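Local coordinates for LPS-assembly lipoprotein LptE (Acinetobacter baumannii, PDB 5TSE) that probably works together with LptD in assembling lipopolysaccharide at the surface of the outer membrane, and may recognise the lipopolysaccharide there, at residues 67-79 and 90-102. Sequence-based numbering, arbitrary orientation.
Sequences LTEVLLRLTVTFQ and EPRTLTAARSYQY. With FMT (formic acid), chain D.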
loop_
_atom_site.group_PDB
_atom_site.type_symbol
_atom_site.label_atom_id
_atom_site.label_comp_id
_atom_site.label_asym_id
_atom_site.label_seq_id
_atom_site.Cartn_x
_atom_site.Cartn_y
_atom_site.Cartn_z
ATOM N N LEU A 67 5.984 10.530 26.654
ATOM C CA LEU A 67 4.811 11.352 26.387
ATOM C C LEU A 67 3.766 10.472 25.697
ATOM O O LEU A 67 4.053 9.321 25.353
ATOM C CB LEU A 67 5.200 12.557 25.518
ATOM C CG LEU A 67 5.903 12.351 24.157
ATOM C CD1 LEU A 67 4.987 11.750 23.098
ATOM C CD2 LEU A 67 6.453 13.693 23.670
ATOM N N THR A 68 2.563 11.011 25.503
ATOM C CA THR A 68 1.473 10.289 24.847
ATOM C C THR A 68 1.536 10.551 23.344
ATOM O O THR A 68 1.534 11.689 22.918
ATOM C CB THR A 68 0.106 10.711 25.409
ATOM O OG1 THR A 68 0.086 10.461 26.814
ATOM C CG2 THR A 68 -1.022 9.917 24.752
ATOM N N GLU A 69 1.542 9.482 22.554
ATOM C CA GLU A 69 1.680 9.576 21.107
ATOM C C GLU A 69 0.618 8.822 20.288
ATOM O O GLU A 69 0.336 7.648 20.547
ATOM C CB GLU A 69 3.076 9.053 20.766
ATOM C CG GLU A 69 3.407 8.929 19.292
ATOM C CD GLU A 69 4.882 8.644 19.061
ATOM O OE1 GLU A 69 5.721 9.385 19.623
ATOM O OE2 GLU A 69 5.207 7.719 18.287
ATOM N N VAL A 70 0.051 9.505 19.298
ATOM C CA VAL A 70 -0.933 8.909 18.395
ATOM C C VAL A 70 -0.219 8.494 17.117
ATOM O O VAL A 70 0.287 9.349 16.405
ATOM C CB VAL A 70 -2.057 9.894 18.024
ATOM C CG1 VAL A 70 -3.007 9.267 17.006
ATOM C CG2 VAL A 70 -2.825 10.314 19.266
ATOM N N LEU A 71 -0.204 7.190 16.819
ATOM C CA LEU A 71 0.464 6.664 15.635
ATOM C C LEU A 71 -0.536 6.071 14.635
ATOM O O LEU A 71 -1.301 5.157 14.960
ATOM C CB LEU A 71 1.546 5.661 16.040
ATOM C CG LEU A 71 2.383 5.007 14.924
ATOM C CD1 LEU A 71 3.726 4.523 15.424
ATOM C CD2 LEU A 71 1.640 3.885 14.206
ATOM N N LEU A 72 -0.507 6.608 13.416
ATOM C CA LEU A 72 -1.404 6.209 12.344
ATOM C C LEU A 72 -0.651 5.270 11.415
ATOM O O LEU A 72 0.297 5.677 10.751
ATOM C CB LEU A 72 -1.890 7.453 11.612
ATOM C CG LEU A 72 -2.550 8.498 12.546
ATOM C CD1 LEU A 72 -2.752 9.821 11.842
ATOM C CD2 LEU A 72 -3.870 8.004 13.115
ATOM N N ARG A 73 -1.052 4.007 11.391
ATOM C CA ARG A 73 -0.381 3.033 10.557
ATOM C C ARG A 73 -1.295 2.431 9.520
ATOM O O ARG A 73 -2.495 2.333 9.730
ATOM C CB ARG A 73 0.148 1.889 11.429
ATOM C CG ARG A 73 0.861 0.770 10.665
ATOM C CD ARG A 73 1.462 -0.309 11.572
ATOM N NE ARG A 73 2.292 0.285 12.607
ATOM C CZ ARG A 73 3.502 0.810 12.415
ATOM N NH1 ARG A 73 4.065 0.856 11.203
ATOM N NH2 ARG A 73 4.152 1.325 13.452
ATOM N N LEU A 74 -0.688 2.013 8.409
ATOM C CA LEU A 74 -1.383 1.277 7.368
ATOM C C LEU A 74 -0.469 0.121 6.993
ATOM O O LEU A 74 0.706 0.307 6.713
ATOM C CB LEU A 74 -1.725 2.142 6.155
ATOM C CG LEU A 74 -2.541 1.453 5.047
ATOM C CD1 LEU A 74 -3.712 0.647 5.595
ATOM C CD2 LEU A 74 -3.034 2.485 4.038
ATOM N N THR A 75 -1.018 -1.083 7.021
ATOM C CA THR A 75 -0.259 -2.282 6.716
ATOM C C THR A 75 -0.931 -3.019 5.567
ATOM O O THR A 75 -2.148 -3.165 5.559
ATOM C CB THR A 75 -0.209 -3.166 7.964
ATOM O OG1 THR A 75 0.398 -2.409 9.029
ATOM C CG2 THR A 75 0.560 -4.451 7.706
ATOM N N VAL A 76 -0.148 -3.466 4.593
ATOM C CA VAL A 76 -0.711 -4.195 3.438
ATOM C C VAL A 76 0.104 -5.432 3.055
ATOM O O VAL A 76 1.329 -5.375 2.965
ATOM C CB VAL A 76 -0.853 -3.282 2.185
ATOM C CG1 VAL A 76 -1.195 -4.093 0.941
ATOM C CG2 VAL A 76 -1.916 -2.229 2.401
ATOM N N THR A 77 -0.598 -6.543 2.845
ATOM C CA THR A 77 0.006 -7.793 2.389
ATOM C C THR A 77 -0.513 -7.991 0.973
ATOM O O THR A 77 -1.710 -7.877 0.714
ATOM C CB THR A 77 -0.349 -8.985 3.296
ATOM O OG1 THR A 77 0.150 -8.741 4.626
ATOM C CG2 THR A 77 0.264 -10.287 2.764
ATOM N N PHE A 78 0.385 -8.256 0.040
ATOM C CA PHE A 78 -0.011 -8.448 -1.341
ATOM C C PHE A 78 0.912 -9.418 -2.061
ATOM O O PHE A 78 2.062 -9.617 -1.667
ATOM C CB PHE A 78 0.005 -7.108 -2.068
ATOM C CG PHE A 78 1.383 -6.575 -2.317
ATOM C CD1 PHE A 78 2.054 -5.845 -1.338
ATOM C CD2 PHE A 78 2.017 -6.795 -3.540
ATOM C CE1 PHE A 78 3.328 -5.354 -1.570
ATOM C CE2 PHE A 78 3.294 -6.302 -3.779
ATOM C CZ PHE A 78 3.952 -5.583 -2.793
ATOM N N GLN A 79 0.404 -9.994 -3.141
ATOM C CA GLN A 79 1.174 -10.917 -3.950
ATOM C C GLN A 79 0.676 -10.825 -5.372
ATOM O O GLN A 79 -0.502 -10.566 -5.596
ATOM C CB GLN A 79 1.015 -12.347 -3.428
ATOM C CG GLN A 79 -0.372 -12.947 -3.603
ATOM C CD GLN A 79 -0.553 -14.282 -2.890
ATOM O OE1 GLN A 79 0.327 -14.748 -2.165
ATOM N NE2 GLN A 79 -1.714 -14.900 -3.093
ATOM N N GLU A 90 5.524 -14.805 -3.546
ATOM C CA GLU A 90 5.037 -15.052 -2.201
ATOM C C GLU A 90 4.461 -13.742 -1.680
ATOM O O GLU A 90 4.794 -12.667 -2.209
ATOM C CB GLU A 90 6.149 -15.580 -1.290
ATOM C CG GLU A 90 6.683 -16.950 -1.705
ATOM C CD GLU A 90 5.631 -18.055 -1.657
ATOM O OE1 GLU A 90 4.594 -17.881 -0.985
ATOM O OE2 GLU A 90 5.849 -19.115 -2.282
ATOM N N PRO A 91 3.565 -13.819 -0.674
ATOM C CA PRO A 91 3.012 -12.580 -0.131
ATOM C C PRO A 91 4.106 -11.672 0.429
ATOM O O PRO A 91 5.136 -12.148 0.860
ATOM C CB PRO A 91 2.074 -13.048 0.992
ATOM C CG PRO A 91 1.859 -14.505 0.790
ATOM C CD PRO A 91 2.991 -15.026 -0.045
ATOM N N ARG A 92 3.866 -10.372 0.380
ATOM C CA ARG A 92 4.786 -9.365 0.878
ATOM C C ARG A 92 3.972 -8.398 1.738
ATOM O O ARG A 92 2.967 -7.876 1.269
ATOM C CB ARG A 92 5.422 -8.641 -0.304
ATOM C CG ARG A 92 6.187 -7.376 0.041
ATOM C CD ARG A 92 7.355 -7.609 0.994
ATOM N NE ARG A 92 8.402 -8.442 0.410
ATOM C CZ ARG A 92 9.542 -8.752 1.016
ATOM N NH1 ARG A 92 9.805 -8.299 2.239
ATOM N NH2 ARG A 92 10.430 -9.516 0.395
ATOM N N THR A 93 4.410 -8.179 2.981
ATOM C CA THR A 93 3.737 -7.300 3.937
ATOM C C THR A 93 4.516 -5.995 4.138
ATOM O O THR A 93 5.660 -6.029 4.580
ATOM C CB THR A 93 3.577 -8.020 5.297
ATOM O OG1 THR A 93 2.752 -9.180 5.119
ATOM C CG2 THR A 93 2.934 -7.118 6.350
ATOM N N LEU A 94 3.898 -4.853 3.819
ATOM C CA LEU A 94 4.546 -3.541 3.973
ATOM C C LEU A 94 3.742 -2.663 4.912
ATOM O O LEU A 94 2.573 -2.907 5.144
ATOM C CB LEU A 94 4.679 -2.828 2.636
ATOM C CG LEU A 94 5.322 -3.619 1.507
ATOM C CD1 LEU A 94 5.503 -2.714 0.294
ATOM C CD2 LEU A 94 6.652 -4.211 1.945
ATOM N N THR A 95 4.373 -1.615 5.426
ATOM C CA THR A 95 3.707 -0.745 6.355
ATOM C C THR A 95 4.247 0.669 6.284
ATOM O O THR A 95 5.418 0.883 5.984
ATOM C CB THR A 95 3.856 -1.283 7.797
ATOM O OG1 THR A 95 2.996 -0.562 8.679
ATOM C CG2 THR A 95 5.301 -1.177 8.300
ATOM N N ALA A 96 3.378 1.633 6.534
ATOM C CA ALA A 96 3.779 3.039 6.552
ATOM C C ALA A 96 3.167 3.620 7.798
ATOM O O ALA A 96 2.120 3.155 8.241
ATOM C CB ALA A 96 3.282 3.768 5.319
ATOM N N ALA A 97 3.804 4.640 8.360
ATOM C CA ALA A 97 3.310 5.229 9.578
ATOM C C ALA A 97 3.822 6.626 9.846
ATOM O O ALA A 97 4.937 6.965 9.482
ATOM C CB ALA A 97 3.706 4.332 10.742
ATOM N N ARG A 98 2.990 7.419 10.507
ATOM C CA ARG A 98 3.352 8.752 10.952
ATOM C C ARG A 98 2.713 8.922 12.319
ATOM O O ARG A 98 1.642 8.358 12.576
ATOM C CB ARG A 98 2.819 9.832 10.011
ATOM C CG ARG A 98 3.399 9.842 8.615
ATOM C CD ARG A 98 4.894 10.100 8.611
ATOM N NE ARG A 98 5.379 10.297 7.242
ATOM C CZ ARG A 98 5.663 9.329 6.373
ATOM N NH1 ARG A 98 5.493 8.042 6.677
ATOM N NH2 ARG A 98 6.099 9.653 5.157
ATOM N N SER A 99 3.367 9.665 13.205
ATOM C CA SER A 99 2.811 9.932 14.534
ATOM C C SER A 99 3.100 11.338 14.998
ATOM O O SER A 99 4.086 11.933 14.598
ATOM C CB SER A 99 3.365 8.953 15.571
ATOM O OG SER A 99 4.767 9.044 15.667
ATOM N N TYR A 100 2.235 11.849 15.869
ATOM C CA TYR A 100 2.395 13.176 16.447
ATOM C C TYR A 100 2.230 13.079 17.976
ATOM O O TYR A 100 1.716 12.078 18.502
ATOM C CB TYR A 100 1.379 14.159 15.845
ATOM C CG TYR A 100 -0.075 13.868 16.168
ATOM C CD1 TYR A 100 -0.792 12.932 15.455
ATOM C CD2 TYR A 100 -0.734 14.557 17.178
ATOM C CE1 TYR A 100 -2.120 12.678 15.739
ATOM C CE2 TYR A 100 -2.068 14.301 17.476
ATOM C CZ TYR A 100 -2.754 13.364 16.745
ATOM O OH TYR A 100 -4.077 13.099 17.039
ATOM N N GLN A 101 2.669 14.114 18.681
ATOM C CA GLN A 101 2.551 14.148 20.133
ATOM C C GLN A 101 1.137 14.564 20.526
ATOM O O GLN A 101 0.693 15.652 20.167
ATOM C CB GLN A 101 3.550 15.138 20.737
ATOM C CG GLN A 101 3.479 15.233 22.268
ATOM C CD GLN A 101 4.303 16.370 22.860
ATOM O OE1 GLN A 101 5.084 17.031 22.165
ATOM N NE2 GLN A 101 4.125 16.603 24.158
ATOM N N TYR A 102 0.427 13.700 21.249
ATOM C CA TYR A 102 -0.903 14.056 21.735
ATOM C C TYR A 102 -0.693 15.137 22.796
ATOM O O TYR A 102 0.159 14.995 23.678
ATOM C CB TYR A 102 -1.636 12.855 22.328
ATOM C CG TYR A 102 -2.921 13.213 23.052
ATOM C CD1 TYR A 102 -4.125 13.372 22.359
ATOM C CD2 TYR A 102 -2.928 13.396 24.437
ATOM C CE1 TYR A 102 -5.302 13.700 23.030
ATOM C CE2 TYR A 102 -4.092 13.728 25.116
ATOM C CZ TYR A 102 -5.278 13.878 24.416
ATOM O OH TYR A 102 -6.430 14.206 25.107
HETATM C C FMT D . -2.095 -7.309 7.382
HETATM O O1 FMT D . -1.360 -7.840 6.568
HETATM O O2 FMT D . -2.641 -6.138 7.076
#
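Val70 and Tyr100, Leu72 and Arg98, Leu74 and Ala96, Val76 and Leu94, and Phe78 and Arg92 are the hydrogen-bonded pairs of an antiparallel hairpin, each closed by two backbone N-H...O bonds. On the face opposite their side chains, Arg73 reaches across to the neighbouring strand. Its chain is extended as far as CD and then bends at chi3 (-51°), which brings the guanidinium over Ala97, with Arg73 NH1 3.5 Å from Ala97 CB. Arg73 NH1 also donates to Thr95 OG1 at 3.1 Å, and since that oxygen lies only 7° out of the guanidinium plane, it is met at the edge. Thr95 OG1, anti to the backbone N (chi1 -169°), donates a hydrogen bond to Leu74 O at 3.1 Å, from above the carbonyl plane, while Ala96 N takes the same oxygen in the regular ladder. Leu74 O is thus gripped twice, and the hydroxyl, accepting from Arg73 and donating to Leu74 O, links side chain to backbone. Farther along this threonine-bearing face, Thr93 OG1 donates to Thr77 OG1 at 2.7 Å, and Thr77 OG1 donates onward to O1 of a formic acid, probably from the crystallisation liquor, at 2.6 Å; Thr57 also bonds this molecule. On the other face, the Tyr100 ring lies alongside Val70 and points the same way, with Tyr100 CE1 3.6 Å from Val70 CB, while its OH bonds Glu114. The Phe78 ring carries Arg92 CB over one face, and Leu94 CD1 meets its edge, 3.9 Å from Phe78 CE1. Within this chain 92-101 is an outermost strand of the mixed sheet, and 68-81 lies between it and strand 49-64, bonded through backbone pairs such as Leu71 with Gln61; helix 110-134 packs over the face of Leu74 and Val76, which touch Val121 and Leu125, and Arg98 salt-bridges its Asp124.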